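PDB 1O5K: 4-hydroxy-tetrahydrodipicolinate synthase from Thermotoga maritima, which probably catalyses the condensation of pyruvate with aspartate beta-semialdehyde to 4-hydroxy-tetrahydrodipicolinate, a step on the pathway to lysine. Local coordinates for residues N27-L32 / E64-K69; L50-T55 / S72-I77; I218-N223 / I265-A270. One frame throughout, in Å; residues are numbered along the deposited sequence.

Interaction 1: N27-L32 / E64-K69; sequences NGELDL and EDEREK
Leu30 lays its branched end obliquely across the aliphatic root of Glu66, with Leu30 CG 3.9 Å from Glu66 CG. Leu30 CD1 goes further in, reaching the helix backbone at 3.7 Å from Glu66 O and the next turn at 4.2 Å from Lys69 CB. The Leu30 CG stands anti to the carbonyl carbon (chi1 -73°), which aims the isobutyl group at the groove between Glu66 and Lys69. The long arm of Lys69 then runs off toward the protein surface. Leu30 belongs to a small beta hairpin, strands 25-26 and 29-30 joined through Asn27 and Gly28, here leaning on the first turns of helix 64-78 at the rim of the TIM barrel. The polar part is bridged by water 1: it donates to Glu29 OE2 and to Glu66 OE2, each at 2.7 Å, and accepts from Leu30 N at 2.9 Å. Those two carboxylate oxygens, Glu29 OE2 and Glu66 OE2, are 4.5 Å apart; Arg282, in a salt bridge with Glu66 and bonded to Gly28 O, probably eases their repulsion. Replacing Leu30 by an alanine would probably leave the Glu66 and Lys69 methylenes without their apolar cover and open a gap between hairpin and helix.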
loop_
_atom_site.group_PDB
_atom_site.type_symbol
_atom_site.label_atom_id
_atom_site.label_comp_id
_atom_site.label_asym_id
_atom_site.label_seq_id
_atom_site.Cartn_x
_atom_site.Cartn_y
_atom_site.Cartn_z
ATOM N N ASN A 27 -37.539 1.976 13.705
ATOM C CA ASN A 27 -37.434 1.762 15.142
ATOM C C ASN A 27 -36.526 0.561 15.484
ATOM O O ASN A 27 -36.789 -0.162 16.442
ATOM C CB ASN A 27 -38.831 1.562 15.778
ATOM C CG ASN A 27 -39.707 2.791 15.708
ATOM O OD1 ASN A 27 -39.204 3.903 15.774
ATOM N ND2 ASN A 27 -41.048 2.596 15.649
ATOM N N GLY A 28 -35.506 0.342 14.658
ATOM C CA GLY A 28 -34.571 -0.743 14.831
ATOM C C GLY A 28 -35.083 -2.111 14.453
ATOM O O GLY A 28 -34.309 -3.053 14.469
ATOM N N GLU A 29 -36.335 -2.200 14.024
ATOM C CA GLU A 29 -36.930 -3.466 13.559
ATOM C C GLU A 29 -36.909 -3.582 12.031
ATOM O O GLU A 29 -36.895 -2.583 11.346
ATOM C CB GLU A 29 -38.355 -3.517 14.081
ATOM C CG GLU A 29 -38.421 -3.417 15.599
ATOM C CD GLU A 29 -37.700 -4.593 16.254
ATOM O OE1 GLU A 29 -36.887 -4.374 17.186
ATOM O OE2 GLU A 29 -37.900 -5.741 15.778
ATOM N N LEU A 30 -36.925 -4.793 11.492
ATOM C CA LEU A 30 -37.116 -4.958 10.059
ATOM C C LEU A 30 -38.361 -4.205 9.586
ATOM O O LEU A 30 -39.425 -4.234 10.236
ATOM C CB LEU A 30 -37.382 -6.393 9.673
ATOM C CG LEU A 30 -36.351 -7.447 9.675
ATOM C CD1 LEU A 30 -37.064 -8.708 9.122
ATOM C CD2 LEU A 30 -35.162 -7.059 8.807
ATOM N N ASP A 31 -38.222 -3.533 8.465
ATOM C CA ASP A 31 -39.319 -2.731 7.892
ATOM C C ASP A 31 -39.695 -3.339 6.543
ATOM O O ASP A 31 -39.215 -2.898 5.491
ATOM C CB ASP A 31 -38.858 -1.290 7.740
ATOM C CG ASP A 31 -39.921 -0.375 7.146
ATOM O OD1 ASP A 31 -41.012 -0.842 6.752
ATOM O OD2 ASP A 31 -39.703 0.838 6.992
ATOM N N LEU A 32 -40.518 -4.388 6.572
ATOM C CA LEU A 32 -40.824 -5.125 5.342
ATOM C C LEU A 32 -41.714 -4.296 4.408
ATOM O O LEU A 32 -41.737 -4.550 3.211
ATOM C CB LEU A 32 -41.474 -6.480 5.649
ATOM C CG LEU A 32 -40.558 -7.479 6.349
ATOM C CD1 LEU A 32 -41.327 -8.723 6.759
ATOM C CD2 LEU A 32 -39.376 -7.859 5.451
ATOM N N GLU A 64 -31.138 -14.527 13.116
ATOM C CA GLU A 64 -31.603 -15.640 12.291
ATOM C C GLU A 64 -33.088 -15.599 11.973
ATOM O O GLU A 64 -33.493 -15.922 10.857
ATOM C CB GLU A 64 -31.256 -16.993 12.934
ATOM C CG GLU A 64 -29.762 -17.297 12.979
ATOM C CD GLU A 64 -29.453 -18.781 12.768
ATOM O OE1 GLU A 64 -30.223 -19.653 13.275
ATOM O OE2 GLU A 64 -28.446 -19.070 12.077
ATOM N N ASP A 65 -33.920 -15.244 12.940
ATOM C CA ASP A 65 -35.350 -15.173 12.694
ATOM C C ASP A 65 -35.684 -14.070 11.673
ATOM O O ASP A 65 -36.486 -14.253 10.773
ATOM C CB ASP A 65 -36.107 -15.008 14.003
ATOM C CG ASP A 65 -36.094 -16.311 14.849
ATOM O OD1 ASP A 65 -36.366 -17.403 14.254
ATOM O OD2 ASP A 65 -35.822 -16.343 16.089
ATOM N N GLU A 66 -34.993 -12.947 11.767
ATOM C CA GLU A 66 -35.128 -11.876 10.779
ATOM C C GLU A 66 -34.718 -12.263 9.354
ATOM O O GLU A 66 -35.361 -11.860 8.376
ATOM C CB GLU A 66 -34.304 -10.655 11.250
ATOM C CG GLU A 66 -34.974 -9.958 12.393
ATOM C CD GLU A 66 -34.084 -8.932 13.059
ATOM O OE1 GLU A 66 -32.843 -9.059 12.964
ATOM O OE2 GLU A 66 -34.644 -7.998 13.674
ATOM N N ARG A 67 -33.647 -13.037 9.245
ATOM C CA ARG A 67 -33.170 -13.517 7.960
ATOM C C ARG A 67 -34.277 -14.370 7.327
ATOM O O ARG A 67 -34.572 -14.223 6.133
ATOM C CB ARG A 67 -31.956 -14.407 8.145
ATOM C CG ARG A 67 -30.740 -13.721 8.619
ATOM C CD ARG A 67 -29.583 -14.709 8.922
ATOM N NE ARG A 67 -29.221 -15.529 7.767
ATOM C CZ ARG A 67 -28.299 -15.198 6.851
ATOM N NH1 ARG A 67 -27.608 -14.066 6.931
ATOM N NH2 ARG A 67 -28.071 -16.009 5.840
ATOM N N GLU A 68 -34.878 -15.261 8.120
ATOM C CA GLU A 68 -35.918 -16.133 7.578
ATOM C C GLU A 68 -37.059 -15.285 7.015
ATOM O O GLU A 68 -37.515 -15.509 5.896
ATOM C CB GLU A 68 -36.434 -17.114 8.635
ATOM C CG GLU A 68 -37.708 -17.779 8.156
ATOM C CD GLU A 68 -38.130 -18.960 8.986
ATOM O OE1 GLU A 68 -39.305 -19.351 8.818
ATOM O OE2 GLU A 68 -37.294 -19.483 9.770
ATOM N N LYS A 69 -37.478 -14.271 7.767
ATOM C CA LYS A 69 -38.582 -13.428 7.347
ATOM C C LYS A 69 -38.261 -12.639 6.087
ATOM O O LYS A 69 -39.092 -12.529 5.201
ATOM C CB LYS A 69 -38.941 -12.426 8.451
ATOM C CG LYS A 69 -39.613 -13.050 9.622
ATOM C CD LYS A 69 -39.845 -12.020 10.700
ATOM C CE LYS A 69 -40.766 -12.574 11.810
ATOM N NZ LYS A 69 -41.313 -11.453 12.647
HETATM O O HOH W 1 -37.028 -6.846 13.518
#

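Interaction 2: L50-T55 / S72-I77. With CA (calcium ion), chain C.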
loop_
_atom_site.group_PDB
_atom_site.type_symbol
_atom_site.label_atom_id
_atom_site.label_comp_id
_atom_site.label_asym_id
_atom_site.label_seq_id
_atom_site.Cartn_x
_atom_site.Cartn_y
_atom_site.Cartn_z
ATOM N N LEU A 50 -31.742 -10.595 -7.280
ATOM C CA LEU A 50 -31.597 -9.910 -5.999
ATOM C C LEU A 50 -30.686 -10.720 -5.095
ATOM O O LEU A 50 -30.897 -11.945 -4.905
ATOM C CB LEU A 50 -32.916 -9.670 -5.280
ATOM C CG LEU A 50 -33.962 -8.794 -5.947
ATOM C CD1 LEU A 50 -35.227 -8.880 -5.177
ATOM C CD2 LEU A 50 -33.504 -7.360 -6.000
ATOM N N ILE A 51 -29.713 -10.020 -4.533
ATOM C CA ILE A 51 -28.828 -10.539 -3.517
ATOM C C ILE A 51 -29.291 -9.940 -2.190
ATOM O O ILE A 51 -29.223 -8.719 -1.968
ATOM C CB ILE A 51 -27.351 -10.240 -3.794
ATOM C CG1 ILE A 51 -26.816 -11.159 -4.928
ATOM C CG2 ILE A 51 -26.550 -10.461 -2.552
ATOM C CD1 ILE A 51 -27.394 -10.853 -6.291
ATOM N N VAL A 52 -29.800 -10.811 -1.332
ATOM C CA VAL A 52 -30.360 -10.417 -0.039
ATOM C C VAL A 52 -29.358 -10.819 1.059
ATOM O O VAL A 52 -28.753 -11.902 0.999
ATOM C CB VAL A 52 -31.704 -11.154 0.158
ATOM C CG1 VAL A 52 -32.277 -10.914 1.526
ATOM C CG2 VAL A 52 -32.742 -10.680 -0.896
ATOM N N LEU A 53 -29.202 -9.982 2.086
ATOM C CA LEU A 53 -28.307 -10.271 3.202
ATOM C C LEU A 53 -26.829 -10.410 2.812
ATOM O O LEU A 53 -26.119 -11.225 3.351
ATOM C CB LEU A 53 -28.795 -11.491 4.012
ATOM C CG LEU A 53 -30.156 -11.202 4.656
ATOM C CD1 LEU A 53 -30.825 -12.527 5.008
ATOM C CD2 LEU A 53 -30.055 -10.304 5.879
ATOM N N GLY A 54 -26.393 -9.574 1.890
ATOM C CA GLY A 54 -24.960 -9.337 1.676
ATOM C C GLY A 54 -24.612 -8.221 2.657
ATOM O O GLY A 54 -25.420 -7.834 3.537
ATOM N N THR A 55 -23.408 -7.693 2.478
ATOM C CA THR A 55 -22.892 -6.578 3.277
ATOM C C THR A 55 -23.794 -5.399 3.204
ATOM O O THR A 55 -24.037 -4.703 4.194
ATOM C CB THR A 55 -21.478 -6.118 2.735
ATOM O OG1 THR A 55 -20.844 -7.176 1.990
ATOM C CG2 THR A 55 -20.559 -5.972 3.883
ATOM N N SER A 72 -37.893 -15.156 3.003
ATOM C CA SER A 72 -39.205 -15.656 2.597
ATOM C C SER A 72 -40.015 -14.563 1.934
ATOM O O SER A 72 -40.670 -14.803 0.897
ATOM C CB SER A 72 -39.954 -16.214 3.804
ATOM O OG SER A 72 -39.265 -17.377 4.255
ATOM N N ARG A 73 -39.972 -13.356 2.506
ATOM C CA ARG A 73 -40.745 -12.265 1.921
ATOM C C ARG A 73 -40.220 -11.869 0.526
ATOM O O ARG A 73 -40.996 -11.540 -0.341
ATOM C CB ARG A 73 -40.790 -11.048 2.833
ATOM C CG ARG A 73 -41.761 -9.956 2.372
ATOM C CD ARG A 73 -43.216 -10.509 2.241
ATOM N NE ARG A 73 -44.139 -9.631 1.528
ATOM C CZ ARG A 73 -45.282 -10.040 0.934
ATOM N NH1 ARG A 73 -45.643 -11.320 0.927
ATOM N NH2 ARG A 73 -46.073 -9.165 0.320
ATOM N N THR A 74 -38.903 -11.925 0.307
ATOM C CA THR A 74 -38.330 -11.595 -0.994
ATOM C C THR A 74 -38.825 -12.600 -2.030
ATOM O O THR A 74 -39.328 -12.232 -3.105
ATOM C CB THR A 74 -36.817 -11.644 -0.932
ATOM O OG1 THR A 74 -36.358 -10.785 0.134
ATOM C CG2 THR A 74 -36.242 -11.097 -2.237
ATOM N N LEU A 75 -38.742 -13.881 -1.673
ATOM C CA LEU A 75 -39.252 -14.938 -2.595
ATOM C C LEU A 75 -40.728 -14.756 -2.928
ATOM O O LEU A 75 -41.139 -14.962 -4.081
ATOM C CB LEU A 75 -38.927 -16.319 -2.054
ATOM C CG LEU A 75 -37.466 -16.705 -1.985
ATOM C CD1 LEU A 75 -37.270 -17.795 -0.926
ATOM C CD2 LEU A 75 -36.948 -17.160 -3.377
ATOM N N GLU A 76 -41.535 -14.391 -1.937
ATOM C CA GLU A 76 -42.957 -14.107 -2.119
ATOM C C GLU A 76 -43.228 -12.951 -3.084
ATOM O O GLU A 76 -44.020 -13.085 -4.004
ATOM C CB GLU A 76 -43.625 -13.799 -0.780
ATOM C CG GLU A 76 -43.760 -15.045 0.075
ATOM C CD GLU A 76 -44.226 -14.755 1.494
ATOM O OE1 GLU A 76 -44.379 -15.732 2.269
ATOM O OE2 GLU A 76 -44.431 -13.580 1.836
ATOM N N ILE A 77 -42.549 -11.826 -2.906
ATOM C CA ILE A 77 -42.758 -10.682 -3.820
ATOM C C ILE A 77 -42.305 -10.913 -5.267
ATOM O O ILE A 77 -42.970 -10.515 -6.208
ATOM C CB ILE A 77 -42.020 -9.449 -3.294
ATOM C CG1 ILE A 77 -42.593 -9.031 -1.960
ATOM C CG2 ILE A 77 -42.149 -8.296 -4.312
ATOM C CD1 ILE A 77 -41.629 -8.114 -1.211
HETATM CA CA CA C . -46.153 -13.923 -4.395
HETATM O O HOH W 2 -45.065 -16.529 -4.725
HETATM O O HOH W 3 -46.956 -11.956 -5.374
HETATM O O HOH W 4 -46.879 -12.230 -2.953
#
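Beside Thr74, the helix residue that meets Leu50 and Val52, the Arg73 guanidinium has Ile77 CG1 over one face, 3.7 Å above the plane of the Arg73 group and displaced toward its rim. At its edge lies Glu76 OE2, 2.7 Å from Arg73 NH1 in a salt bridge that is flat to the guanidinium but 27° out of the carboxylate plane, on the anti side. Arg73 NH2 has a second carboxylate in Glu36. Inward, the contact is mostly of methyls: Thr74 CG2 is 3.8 Å from both Leu50 CD1 and Val52 CG2, the valine coming tip to tip and the leucine at a slant. Chi1 of -55° sets Thr74 OG1 beside the backbone N and leaves CG2 anti to it; OG1 also touches Val52 CG2, and is satisfied by Tyr35 OH and Leu70 O. On the outer side, the Glu76 O carbonyl binds calcium at 2.3 Å, joined by waters 2, 3 and 4 and by Asp79. The contact packs strand 49-52 under helix 64-78 within a beta-alpha-beta unit of the TIM barrel, with Val39 and Tyr35 of helix 32-44 on one flank and Val84 of strand 84-87 also touching Thr74.

Interaction 3: I218-N223 / I265-A270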
loop_
_atom_site.group_PDB
_atom_site.type_symbol
_atom_site.label_atom_id
_atom_site.label_comp_id
_atom_site.label_asym_id
_atom_site.label_seq_id
_atom_site.Cartn_x
_atom_site.Cartn_y
_atom_site.Cartn_z
ATOM N N ILE A 218 -22.960 -7.409 -9.251
ATOM C CA ILE A 218 -23.775 -7.488 -8.057
ATOM C C ILE A 218 -23.566 -6.115 -7.381
ATOM O O ILE A 218 -22.485 -5.803 -6.860
ATOM C CB ILE A 218 -23.443 -8.682 -7.176
ATOM C CG1 ILE A 218 -23.835 -9.987 -7.909
ATOM C CG2 ILE A 218 -24.212 -8.514 -5.834
ATOM C CD1 ILE A 218 -23.282 -11.289 -7.257
ATOM N N SER A 219 -24.609 -5.286 -7.529
ATOM C CA SER A 219 -24.527 -3.832 -7.427
ATOM C C SER A 219 -25.070 -3.251 -6.149
ATOM O O SER A 219 -26.071 -3.673 -5.633
ATOM C CB SER A 219 -25.335 -3.222 -8.586
ATOM O OG SER A 219 -25.283 -1.806 -8.592
ATOM N N VAL A 220 -24.424 -2.187 -5.713
ATOM C CA VAL A 220 -24.978 -1.309 -4.640
ATOM C C VAL A 220 -25.787 -0.153 -5.282
ATOM O O VAL A 220 -26.910 0.199 -4.871
ATOM C CB VAL A 220 -23.848 -0.760 -3.852
ATOM C CG1 VAL A 220 -24.304 0.350 -2.889
ATOM C CG2 VAL A 220 -23.144 -1.901 -3.048
ATOM N N VAL A 221 -25.193 0.456 -6.300
ATOM C CA VAL A 221 -25.807 1.586 -7.000
ATOM C C VAL A 221 -27.191 1.286 -7.542
ATOM O O VAL A 221 -28.033 2.187 -7.611
ATOM C CB VAL A 221 -24.892 2.107 -8.193
ATOM C CG1 VAL A 221 -25.588 3.232 -8.893
ATOM C CG2 VAL A 221 -23.523 2.618 -7.703
ATOM N N SER A 222 -27.428 0.057 -8.011
ATOM C CA SER A 222 -28.732 -0.290 -8.483
ATOM C C SER A 222 -29.856 -0.181 -7.452
ATOM O O SER A 222 -31.029 -0.194 -7.846
ATOM C CB SER A 222 -28.748 -1.704 -9.073
ATOM O OG SER A 222 -28.386 -2.697 -8.114
ATOM N N ASN A 223 -29.544 -0.087 -6.148
ATOM C CA ASN A 223 -30.602 0.208 -5.182
ATOM C C ASN A 223 -31.330 1.501 -5.526
ATOM O O ASN A 223 -32.544 1.607 -5.357
ATOM C CB ASN A 223 -30.027 0.339 -3.781
ATOM C CG ASN A 223 -29.820 -1.006 -3.085
ATOM O OD1 ASN A 223 -30.745 -1.541 -2.440
ATOM N ND2 ASN A 223 -28.581 -1.532 -3.157
ATOM N N ILE A 265 -23.921 2.838 4.566
ATOM C CA ILE A 265 -24.273 4.093 5.164
ATOM C C ILE A 265 -24.769 5.103 4.120
ATOM O O ILE A 265 -25.893 5.650 4.287
ATOM C CB ILE A 265 -23.154 4.642 6.059
ATOM C CG1 ILE A 265 -23.038 3.779 7.306
ATOM C CG2 ILE A 265 -23.418 6.040 6.450
ATOM C CD1 ILE A 265 -21.775 4.035 8.067
ATOM N N PRO A 266 -24.010 5.378 3.056
ATOM C CA PRO A 266 -24.506 6.335 2.029
ATOM C C PRO A 266 -25.748 5.895 1.275
ATOM O O PRO A 266 -26.698 6.686 1.142
ATOM C CB PRO A 266 -23.313 6.449 1.066
ATOM C CG PRO A 266 -22.115 6.119 1.980
ATOM C CD PRO A 266 -22.644 4.918 2.689
ATOM N N VAL A 267 -25.787 4.634 0.877
ATOM C CA VAL A 267 -26.961 4.168 0.075
ATOM C C VAL A 267 -28.287 4.244 0.880
ATOM O O VAL A 267 -29.346 4.653 0.333
ATOM C CB VAL A 267 -26.698 2.799 -0.583
ATOM C CG1 VAL A 267 -26.728 1.659 0.417
ATOM C CG2 VAL A 267 -27.720 2.545 -1.698
ATOM N N LYS A 268 -28.234 3.980 2.182
ATOM C CA LYS A 268 -29.428 4.134 3.008
ATOM C C LYS A 268 -29.826 5.603 3.097
ATOM O O LYS A 268 -30.996 5.900 3.020
ATOM C CB LYS A 268 -29.290 3.487 4.390
ATOM C CG LYS A 268 -29.438 1.970 4.354
ATOM C CD LYS A 268 -29.526 1.347 5.723
ATOM C CE LYS A 268 -30.517 0.227 5.741
ATOM N NZ LYS A 268 -30.682 -0.430 7.038
ATOM N N ALA A 269 -28.855 6.513 3.227
ATOM C CA ALA A 269 -29.187 7.966 3.269
ATOM C C ALA A 269 -29.821 8.419 1.935
ATOM O O ALA A 269 -30.783 9.156 1.923
ATOM C CB ALA A 269 -27.975 8.810 3.653
ATOM N N ALA A 270 -29.298 7.901 0.830
ATOM C CA ALA A 270 -29.830 8.120 -0.506
ATOM C C ALA A 270 -31.281 7.599 -0.664
ATOM O O ALA A 270 -32.174 8.319 -1.137
ATOM C CB ALA A 270 -28.879 7.463 -1.559
#
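This is a small, buried, largely apolar contact just past the C-terminal end of a TIM-barrel strand, where the turn leaving strand 216-219 meets helix 265-273. One side chain, Val267, supplies the helix side of it, and Val220 and Asn223 receive it. Val267 crosses Val220 at a slant, with Val267 CB 4.1 Å from Val220 CG1. Val267 CG2, which stands anti to the backbone N because chi1 of 73° puts CG1 between N and the carbonyl carbon, enters the turn and rests 3.8 Å from Asn223 CB and 4.0 Å from Val220 O. Val220 also packs on Thr56, a predicted pyruvate-binding residue, and Ile218 on the same strand is predicted to bind pyruvate as well, which places the contact probably next to the pyruvate site. The turn is stiffened from within: Ser219 OG accepts from Ser222 N at 2.9 Å, an ST motif, and Asp203 accepts from the backbone N of both Val220 and Val221. The Asn223 amide is tied to the first barrel strand and the loop after it, ND2 giving to Ala20 O and OD1 accepting from Val22 N, which should prevent it from flipping. The Val220 carbonyl beneath the Val267 methyl is held twice by one residue: Asn223 N lies 2.9 Å from Val220 O, and Asn223 ND2 reaches the same oxygen at 3.0 Å, Val220 O lying almost in the plane of the Asn223 amide.

How the interactions relate
From the N terminus, the hairpin residues of 27-32 come first and are met by helix 64-78 later in the chain; strand 49-52 enters before that helix begins. Interaction 1 therefore closes onto the start of the helix after interaction 2 has opened, and interaction 2 closes about two turns later on the same helix, so their loops cross. The two touch where Arg67 CG packs 3.8 Å from Leu53 CD1. Interaction 3 follows in series, closing a separate, mostly helical loop between the last strand of the parallel sheet and helix 265-273. It meets interaction 2 inside the barrel, Ile51 CG1 lying 3.8 Å from Ile218 CG2, whereas interactions 1 and 3 do not touch.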